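Oxidoreductase (Azotobacter vinelandii, PDB 7D5M) binds NAD+ and, as a homologue of inositol dehydrogenase in the Gfo/Idh/MocA family, probably catalyses NAD-dependent oxidation of a polyol or sugar-like substrate. Local coordinates at residues V140-A145 / V206-L211; G160-I165 / I273-S278. One frame throughout, in Å; residues are numbered along the deposited sequence.

Overall arrangement
From the N terminus the chain first builds the parallel Rossmann sheet, whose last strand, 138-140, ends at the start of segment 140-145. After helix 148-158, residues 160-165 lead into strand 165-173 of the large mixed sheet. Helix 202-217 then returns to meet 140-145, so contact 1 closes a loop of about sixty residues and ties the exit of the nucleotide-binding fold to the C-terminal alpha/beta domain. Contact 2 closes later, when strand 271-277 reaches 160-165. The two loops cross, since their segments alternate along the chain. Their centres lie about 21 Å apart, yet Pro210 of contact 1 packs on Ile273 of contact 2.

Contact 1 of 2, residues V140-A145 / V206-L211. With NAD (nicotinamide-adenine-dinucleotide), chain B.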
ATOM      1  N   VAL A 140      16.756  -7.192  28.294  1.00 11.83           N
ATOM      2  CA  VAL A 140      16.661  -8.218  27.223  1.00 11.97           C
ATOM      3  C   VAL A 140      16.301  -7.493  25.924  1.00 12.14           C
ATOM      4  O   VAL A 140      15.401  -6.640  25.943  1.00 12.41           O
ATOM      5  CB  VAL A 140      15.671  -9.333  27.599  1.00 11.87           C
ATOM      6  CG1 VAL A 140      15.555 -10.376  26.509  1.00 12.25           C
ATOM      7  CG2 VAL A 140      16.067  -9.984  28.911  1.00 11.97           C
ATOM      8  N   THR A 141      17.002  -7.792  24.830  1.00 13.17           N
ATOM      9  CA  THR A 141      16.924  -6.967  23.590  1.00 13.74           C
ATOM     10  C   THR A 141      15.730  -7.411  22.742  1.00 12.96           C
ATOM     11  O   THR A 141      15.919  -7.788  21.563  1.00 12.39           O
ATOM     12  CB  THR A 141      18.279  -6.908  22.873  1.00 14.58           C
ATOM     13  OG1 THR A 141      18.936  -8.159  22.987  1.00 17.27           O
ATOM     14  CG2 THR A 141      19.199  -5.864  23.460  1.00 15.76           C
ATOM     15  N   TYR A 142      14.522  -7.266  23.294  1.00 12.63           N
ATOM     16  CA  TYR A 142      13.260  -7.247  22.514  1.00 12.28           C
ATOM     17  C   TYR A 142      13.162  -5.865  21.854  1.00 11.09           C
ATOM     18  O   TYR A 142      12.374  -5.011  22.288  1.00 10.85           O
ATOM     19  CB  TYR A 142      12.068  -7.558  23.415  1.00 12.94           C
ATOM     20  CG  TYR A 142      11.968  -8.995  23.853  1.00 13.22           C
ATOM     21  CD1 TYR A 142      11.776 -10.017  22.935  1.00 14.57           C
ATOM     22  CD2 TYR A 142      12.015  -9.333  25.196  1.00 13.61           C
ATOM     23  CE1 TYR A 142      11.653 -11.340  23.337  1.00 14.49           C
ATOM     24  CE2 TYR A 142      11.890 -10.646  25.615  1.00 14.47           C
ATOM     25  CZ  TYR A 142      11.698 -11.653  24.685  1.00 15.00           C
ATOM     26  OH  TYR A 142      11.568 -12.958  25.073  1.00 17.31           O
ATOM     27  N   GLY A 143      14.019  -5.646  20.862  1.00 10.62           N
ATOM     28  CA  GLY A 143      14.384  -4.323  20.340  1.00 10.26           C
ATOM     29  C   GLY A 143      13.193  -3.619  19.721  1.00 10.17           C
ATOM     30  O   GLY A 143      13.144  -2.391  19.793  1.00  9.94           O
ATOM     31  N   TYR A 144      12.254  -4.370  19.142  1.00  9.66           N
ATOM     32  CA  TYR A 144      11.101  -3.773  18.416  1.00 10.02           C
ATOM     33  C   TYR A 144      10.239  -2.981  19.398  1.00  9.87           C
ATOM     34  O   TYR A 144       9.533  -2.060  18.982  1.00  9.49           O
ATOM     35  CB  TYR A 144      10.301  -4.853  17.688  1.00 10.17           C
ATOM     36  CG  TYR A 144      11.155  -5.627  16.722  1.00  9.80           C
ATOM     37  CD1 TYR A 144      11.506  -5.086  15.494  1.00 10.22           C
ATOM     38  CD2 TYR A 144      11.700  -6.854  17.074  1.00  9.79           C
ATOM     39  CE1 TYR A 144      12.323  -5.770  14.610  1.00 10.15           C
ATOM     40  CE2 TYR A 144      12.526  -7.549  16.202  1.00 10.03           C
ATOM     41  CZ  TYR A 144      12.843  -7.000  14.972  1.00 10.19           C
ATOM     42  OH  TYR A 144      13.657  -7.659  14.101  1.00 10.45           O
ATOM     43  N   ALA A 145      10.320  -3.311  20.688  1.00 10.07           N
ATOM     44  CA  ALA A 145       9.506  -2.676  21.747  1.00 10.08           C
ATOM     45  C   ALA A 145       9.970  -1.230  21.984  1.00 10.25           C
ATOM     46  O   ALA A 145       9.246  -0.476  22.677  1.00 10.63           O
ATOM     47  CB  ALA A 145       9.585  -3.508  22.997  1.00 10.38           C
ATOM     48  N   VAL A 206      12.040 -16.015  16.512  1.00 12.79           N
ATOM     49  CA  VAL A 206      11.207 -14.914  15.952  1.00 12.42           C
ATOM     50  C   VAL A 206       9.846 -14.839  16.649  1.00 11.67           C
ATOM     51  O   VAL A 206       9.398 -13.722  16.886  1.00 11.51           O
ATOM     52  CB  VAL A 206      11.115 -15.008  14.417  1.00 12.31           C
ATOM     53  CG1 VAL A 206      12.476 -14.747  13.772  1.00 12.41           C
ATOM     54  CG2 VAL A 206      10.526 -16.326  13.944  1.00 12.54           C
ATOM     55  N   GLY A 207       9.220 -15.961  17.010  1.00 11.65           N
ATOM     56  CA  GLY A 207       7.882 -15.945  17.632  1.00 11.45           C
ATOM     57  C   GLY A 207       7.830 -15.086  18.889  1.00 11.59           C
ATOM     58  O   GLY A 207       6.795 -14.425  19.130  1.00 10.94           O
ATOM     59  N   THR A 208       8.904 -15.081  19.677  1.00 11.35           N
ATOM     60  CA  THR A 208       8.943 -14.395  20.996  1.00 11.51           C
ATOM     61  C   THR A 208       8.953 -12.872  20.809  1.00 11.35           C
ATOM     62  O   THR A 208       8.609 -12.163  21.772  1.00 11.10           O
ATOM     63  CB  THR A 208      10.133 -14.844  21.847  1.00 11.99           C
ATOM     64  OG1 THR A 208      11.304 -14.800  21.040  1.00 13.47           O
ATOM     65  CG2 THR A 208       9.942 -16.228  22.422  1.00 12.63           C
ATOM     66  N   HIS A 209       9.306 -12.367  19.629  1.00 11.03           N
ATOM     67  CA  HIS A 209       9.335 -10.900  19.391  1.00 11.11           C
ATOM     68  C   HIS A 209       7.925 -10.312  19.444  1.00 11.22           C
ATOM     69  O   HIS A 209       7.665  -9.425  20.259  1.00 11.35           O
ATOM     70  CB  HIS A 209      10.087 -10.563  18.108  1.00 10.76           C
ATOM     71  CG  HIS A 209      11.562 -10.467  18.287  1.00 10.85           C
ATOM     72  ND1 HIS A 209      12.146  -9.595  19.186  1.00 10.57           N
ATOM     73  CD2 HIS A 209      12.571 -11.121  17.670  1.00 10.97           C
ATOM     74  CE1 HIS A 209      13.459  -9.700  19.097  1.00 11.02           C
ATOM     75  NE2 HIS A 209      13.753 -10.645  18.182  1.00 10.71           N
ATOM     76  N   PRO A 210       6.978 -10.708  18.556  1.00 11.41           N
ATOM     77  CA  PRO A 210       5.629 -10.144  18.612  1.00 11.38           C
ATOM     78  C   PRO A 210       4.883 -10.573  19.887  1.00 11.93           C
ATOM     79  O   PRO A 210       4.027  -9.840  20.336  1.00 11.60           O
ATOM     80  CB  PRO A 210       4.961 -10.642  17.321  1.00 11.51           C
ATOM     81  CG  PRO A 210       5.757 -11.879  16.933  1.00 11.20           C
ATOM     82  CD  PRO A 210       7.173 -11.593  17.398  1.00 11.32           C
ATOM     83  N   LEU A 211       5.235 -11.725  20.468  1.00 12.57           N
ATOM     84  CA  LEU A 211       4.687 -12.134  21.794  1.00 13.13           C
ATOM     85  C   LEU A 211       5.021 -11.045  22.818  1.00 12.61           C
ATOM     86  O   LEU A 211       4.111 -10.575  23.526  1.00 12.62           O
ATOM     87  CB  LEU A 211       5.263 -13.481  22.236  1.00 14.83           C
ATOM     88  CG  LEU A 211       4.705 -13.980  23.567  1.00 15.99           C
ATOM     89  CD1 LEU A 211       3.338 -14.605  23.367  1.00 16.61           C
ATOM     90  CD2 LEU A 211       5.661 -14.955  24.226  1.00 17.02           C
TER
HETATM   91  PA  NAD B 500      26.409 -14.835  15.175  1.00 22.31           P
HETATM   92  O1A NAD B 500      26.777 -16.281  15.050  1.00 23.28           O
HETATM   93  O2A NAD B 500      26.200 -13.995  13.954  1.00 20.27           O
HETATM   94  O5B NAD B 500      27.488 -14.116  16.124  1.00 21.11           O
HETATM   95  C5B NAD B 500      28.095 -14.789  17.271  1.00 19.22           C
HETATM   96  C4B NAD B 500      29.259 -13.947  17.735  1.00 18.31           C
HETATM   97  O4B NAD B 500      29.669 -14.348  19.068  1.00 17.49           O
HETATM   98  C3B NAD B 500      30.526 -14.057  16.877  1.00 17.91           C
HETATM   99  O3B NAD B 500      31.209 -12.812  16.874  1.00 16.96           O
HETATM  100  C2B NAD B 500      31.312 -15.147  17.614  1.00 17.11           C
HETATM  101  O2B NAD B 500      32.697 -15.151  17.355  1.00 16.39           O
HETATM  102  C1B NAD B 500      31.031 -14.724  19.048  1.00 17.63           C
HETATM  103  N9A NAD B 500      31.210 -15.768  20.046  1.00 18.69           N
HETATM  104  C8A NAD B 500      30.730 -17.050  19.978  1.00 18.17           C
HETATM  105  N7A NAD B 500      30.979 -17.752  21.055  1.00 18.83           N
HETATM  106  C5A NAD B 500      31.647 -16.875  21.894  1.00 19.06           C
HETATM  107  C6A NAD B 500      32.162 -17.026  23.197  1.00 19.67           C
HETATM  108  N6A NAD B 500      32.056 -18.149  23.911  1.00 19.35           N
HETATM  109  N1A NAD B 500      32.762 -15.946  23.757  1.00 19.96           N
HETATM  110  C2A NAD B 500      32.856 -14.820  23.032  1.00 19.43           C
HETATM  111  N3A NAD B 500      32.395 -14.559  21.807  1.00 18.79           N
HETATM  112  C4A NAD B 500      31.794 -15.643  21.285  1.00 19.04           C
HETATM  113  O3  NAD B 500      25.059 -14.701  16.056  1.00 21.69           O
HETATM  114  PN  NAD B 500      23.946 -13.521  16.056  1.00 21.76           P
HETATM  115  O1N NAD B 500      22.961 -13.756  14.945  1.00 22.52           O
HETATM  116  O2N NAD B 500      24.649 -12.198  16.124  1.00 18.56           O
HETATM  117  O5D NAD B 500      23.173 -13.802  17.431  1.00 22.26           O
HETATM  118  C5D NAD B 500      23.837 -13.748  18.696  1.00 20.09           C
HETATM  119  C4D NAD B 500      22.753 -13.685  19.736  1.00 20.46           C
HETATM  120  O4D NAD B 500      21.909 -12.539  19.459  1.00 20.51           O
HETATM  121  C3D NAD B 500      21.815 -14.897  19.745  1.00 19.21           C
HETATM  122  O3D NAD B 500      21.413 -15.176  21.074  1.00 19.76           O
HETATM  123  C2D NAD B 500      20.637 -14.430  18.881  1.00 20.29           C
HETATM  124  O2D NAD B 500      19.421 -15.096  19.185  1.00 18.49           O
HETATM  125  C1D NAD B 500      20.561 -12.957  19.287  1.00 21.01           C
HETATM  126  N1N NAD B 500      19.918 -12.064  18.276  1.00 20.98           N
HETATM  127  C2N NAD B 500      18.903 -11.221  18.677  1.00 21.59           C
HETATM  128  C3N NAD B 500      18.244 -10.410  17.752  1.00 20.09           C
HETATM  129  C7N NAD B 500      17.255  -9.401  18.295  1.00 19.39           C
HETATM  130  O7N NAD B 500      17.260  -9.154  19.506  1.00 17.44           O
HETATM  131  N7N NAD B 500      16.445  -8.802  17.427  1.00 15.95           N
HETATM  132  C4N NAD B 500      18.540 -10.557  16.393  1.00 21.56           C
HETATM  133  C5N NAD B 500      19.557 -11.426  16.002  1.00 20.98           C
HETATM  134  C6N NAD B 500      20.320 -12.045  16.969  1.00 21.30           C
HETATM  135  O   HOH W   1       8.718 -13.096  24.469  1.00 15.54           O
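Tyr144 meets His209 edge to face where the loop leaving the last strand of the Rossmann fold faces helix 202-217 of the C-terminal domain, beside the bound NAD. The two rings stand nearly perpendicular, at 87°, and Tyr144 CE2 lies 3.6 Å above the imidazole plane, over its centre. Tyr142 completes an aromatic cluster: its CD1 is 3.8 Å from His209 ND1, which sits near the plane of the phenol ring at its edge. Flat rings suit this buried place: the imidazole offers a face to Tyr144 while Tyr142 comes close to the same ND1; no direct hydrogen bond joins the segments. Tyr142 also stacks on Tyr212, further along the same helix.

Polar contacts are few. One water bridges the segments: it donates to Thr208 O at 2.9 Å and makes a weak bond with Tyr142 OH. Thr208 has its hydroxyl between the backbone N and the carbonyl carbon (chi1 48°), which turns OG1 back to Gly204 O in the preceding turn, while CB lies 4.0 Å from Tyr142 OH.

At the cofactor, Thr141 belongs to the NADH-binding residues, and its OG1 is hydrogen-bonded to Glu114. The nicotinamide carboxamide comes between the two segments: NAD O7N is 2.8 Å from Thr141 O, and NAD N7N approaches His209 NE2 to 3.3 Å.

Contact 2 of 2, residues G160-I165 / I273-S278; sequences GELGEI and IRVIGS
Glu164 and Ser278 join the two segments through a pair of hydrogen bonds. Glu164 N donates to Ser278 OG at 3.0 Å, and Ser278 N donates to Glu164 O at 2.8 Å, the nitrogen lying 20° out of the carbonyl plane. The serine hydroxyl sits between its own backbone N and carbonyl carbon (chi1 60°), which brings OG up to the amide of Glu164 and within 3.5 Å of Glu164 CG. Without the hydroxyl, as with an alanine here at Ser278, the amide of Glu164 would probably lose its acceptor and the segment one of its two hydrogen-bonded ties to the strand end.

The backbones approach closely at an antiparallel, non-hydrogen-bonded pair, Ile165 with Gly277, where strand 165-173 enters the mixed sheet beside strand 271-277. Just before it, Gly160, the positive-phi residue of the Schellman motif that ends helix 148-158, also starts a type I turn to Gly163. Glycine suits position 277 because a CB would clash with Leu162 O, which instead receives a CA-H...O contact from Gly277 CA at 3.2 Å. A side chain on Gly163 would likewise run into Ser278 OG.

Branched apolar side chains fill the side facing helix 148-158. Val275 CG1, anti to its backbone N (chi1 -179°), meets Leu162 CD1 at 3.7 Å and Ile165 CG2 at 3.9 Å, and all three residues pack against Ile157 of that helix.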
ATOM      1  N   GLY A 160      -9.268   2.245  26.627  1.00 18.58           N
ATOM      2  CA  GLY A 160     -10.506   1.607  26.135  1.00 18.57           C
ATOM      3  C   GLY A 160     -10.825   1.937  24.684  1.00 17.75           C
ATOM      4  O   GLY A 160     -11.991   1.701  24.268  1.00 17.41           O
ATOM      5  N   GLU A 161      -9.850   2.430  23.908  1.00 16.64           N
ATOM      6  CA  GLU A 161     -10.098   2.914  22.526  1.00 17.24           C
ATOM      7  C   GLU A 161     -10.487   1.732  21.625  1.00 15.89           C
ATOM      8  O   GLU A 161     -11.154   1.987  20.620  1.00 16.38           O
ATOM      9  CB  GLU A 161      -8.896   3.671  21.958  1.00 19.32           C
ATOM     10  CG  GLU A 161      -8.628   4.980  22.673  1.00 20.88           C
ATOM     11  CD  GLU A 161      -7.658   5.929  21.992  1.00 23.78           C
ATOM     12  OE1 GLU A 161      -7.847   6.172  20.788  1.00 25.64           O
ATOM     13  OE2 GLU A 161      -6.743   6.460  22.695  1.00 25.99           O
ATOM     14  N   LEU A 162     -10.100   0.500  21.965  1.00 14.75           N
ATOM     15  CA  LEU A 162     -10.449  -0.709  21.168  1.00 14.97           C
ATOM     16  C   LEU A 162     -11.719  -1.372  21.713  1.00 14.41           C
ATOM     17  O   LEU A 162     -12.202  -2.302  21.060  1.00 13.08           O
ATOM     18  CB  LEU A 162      -9.301  -1.720  21.168  1.00 15.45           C
ATOM     19  CG  LEU A 162      -7.964  -1.252  20.602  1.00 16.27           C
ATOM     20  CD1 LEU A 162      -7.108  -2.444  20.229  1.00 16.55           C
ATOM     21  CD2 LEU A 162      -8.135  -0.337  19.408  1.00 16.53           C
ATOM     22  N   GLY A 163     -12.271  -0.901  22.836  1.00 15.07           N
ATOM     23  CA  GLY A 163     -13.310  -1.643  23.570  1.00 15.45           C
ATOM     24  C   GLY A 163     -12.723  -2.873  24.234  1.00 16.27           C
ATOM     25  O   GLY A 163     -11.520  -2.866  24.563  1.00 15.07           O
ATOM     26  N   GLU A 164     -13.525  -3.913  24.443  1.00 16.93           N
ATOM     27  CA  GLU A 164     -13.034  -5.136  25.128  1.00 18.37           C
ATOM     28  C   GLU A 164     -12.190  -5.941  24.135  1.00 16.48           C
ATOM     29  O   GLU A 164     -12.595  -6.112  22.967  1.00 15.39           O
ATOM     30  CB  GLU A 164     -14.169  -5.943  25.767  1.00 22.42           C
ATOM     31  CG  GLU A 164     -15.201  -6.479  24.807  1.00 27.68           C
ATOM     32  CD  GLU A 164     -16.402  -7.111  25.505  1.00 30.58           C
ATOM     33  OE1 GLU A 164     -16.182  -7.956  26.401  1.00 34.31           O
ATOM     34  OE2 GLU A 164     -17.547  -6.762  25.151  1.00 36.30           O
ATOM     35  N   ILE A 165     -11.029  -6.394  24.582  1.00 14.36           N
ATOM     36  CA  ILE A 165     -10.061  -7.086  23.689  1.00 14.47           C
ATOM     37  C   ILE A 165     -10.569  -8.507  23.449  1.00 13.59           C
ATOM     38  O   ILE A 165     -10.964  -9.195  24.420  1.00 13.64           O
ATOM     39  CB  ILE A 165      -8.635  -7.041  24.262  1.00 14.83           C
ATOM     40  CG1 ILE A 165      -8.213  -5.615  24.629  1.00 15.83           C
ATOM     41  CG2 ILE A 165      -7.655  -7.696  23.303  1.00 14.98           C
ATOM     42  CD1 ILE A 165      -8.310  -4.608  23.509  1.00 15.83           C
ATOM     43  N   ILE A 273       1.567  -7.347  14.432  1.00 10.43           N
ATOM     44  CA  ILE A 273       0.658  -7.617  15.571  1.00 10.15           C
ATOM     45  C   ILE A 273      -0.629  -6.841  15.320  1.00  9.80           C
ATOM     46  O   ILE A 273      -0.573  -5.646  15.024  1.00  9.02           O
ATOM     47  CB  ILE A 273       1.295  -7.293  16.932  1.00 10.28           C
ATOM     48  CG1 ILE A 273       0.289  -7.522  18.062  1.00 10.82           C
ATOM     49  CG2 ILE A 273       1.884  -5.893  16.976  1.00 10.36           C
ATOM     50  CD1 ILE A 273       0.921  -7.684  19.412  1.00 10.50           C
ATOM     51  N   ARG A 274      -1.751  -7.547  15.364  1.00  9.61           N
ATOM     52  CA  ARG A 274      -3.085  -6.921  15.242  1.00  9.81           C
ATOM     53  C   ARG A 274      -3.823  -7.227  16.540  1.00 10.22           C
ATOM     54  O   ARG A 274      -3.957  -8.411  16.883  1.00 10.44           O
ATOM     55  CB  ARG A 274      -3.848  -7.450  14.026  1.00  9.90           C
ATOM     56  CG  ARG A 274      -5.205  -6.794  13.821  1.00 10.00           C
ATOM     57  CD  ARG A 274      -5.926  -7.309  12.586  1.00 10.31           C
ATOM     58  NE  ARG A 274      -7.186  -6.624  12.363  1.00 10.30           N
ATOM     59  CZ  ARG A 274      -7.336  -5.454  11.754  1.00 10.37           C
ATOM     60  NH1 ARG A 274      -6.298  -4.785  11.270  1.00 10.20           N
ATOM     61  NH2 ARG A 274      -8.548  -4.946  11.620  1.00 10.52           N
ATOM     62  N   VAL A 275      -4.238  -6.193  17.246  1.00 10.00           N
ATOM     63  CA  VAL A 275      -5.069  -6.348  18.465  1.00 10.29           C
ATOM     64  C   VAL A 275      -6.485  -5.962  18.071  1.00 10.08           C
ATOM     65  O   VAL A 275      -6.675  -4.834  17.594  1.00 10.47           O
ATOM     66  CB  VAL A 275      -4.543  -5.496  19.630  1.00 10.50           C
ATOM     67  CG1 VAL A 275      -5.397  -5.697  20.871  1.00 10.66           C
ATOM     68  CG2 VAL A 275      -3.081  -5.788  19.915  1.00 10.70           C
ATOM     69  N   ILE A 276      -7.431  -6.881  18.264  1.00 10.46           N
ATOM     70  CA  ILE A 276      -8.834  -6.717  17.808  1.00 11.27           C
ATOM     71  C   ILE A 276      -9.734  -6.627  19.038  1.00 11.23           C
ATOM     72  O   ILE A 276      -9.783  -7.592  19.816  1.00 11.39           O
ATOM     73  CB  ILE A 276      -9.241  -7.872  16.876  1.00 11.36           C
ATOM     74  CG1 ILE A 276      -8.237  -8.019  15.729  1.00 12.25           C
ATOM     75  CG2 ILE A 276     -10.670  -7.658  16.391  1.00 11.44           C
ATOM     76  CD1 ILE A 276      -8.298  -9.324  15.010  1.00 13.29           C
ATOM     77  N   GLY A 277     -10.407  -5.494  19.184  1.00 12.29           N
ATOM     78  CA  GLY A 277     -11.377  -5.239  20.260  1.00 12.13           C
ATOM     79  C   GLY A 277     -12.797  -5.220  19.729  1.00 12.85           C
ATOM     80  O   GLY A 277     -13.002  -5.267  18.490  1.00 12.32           O
ATOM     81  N   SER A 278     -13.765  -5.120  20.637  1.00 12.49           N
ATOM     82  CA  SER A 278     -15.202  -5.030  20.300  1.00 12.87           C
ATOM     83  C   SER A 278     -15.490  -3.755  19.489  1.00 13.11           C
ATOM     84  O   SER A 278     -16.454  -3.766  18.705  1.00 13.42           O
ATOM     85  CB  SER A 278     -16.040  -5.105  21.552  1.00 13.16           C
ATOM     86  OG  SER A 278     -15.724  -4.030  22.428  1.00 13.45           O
TER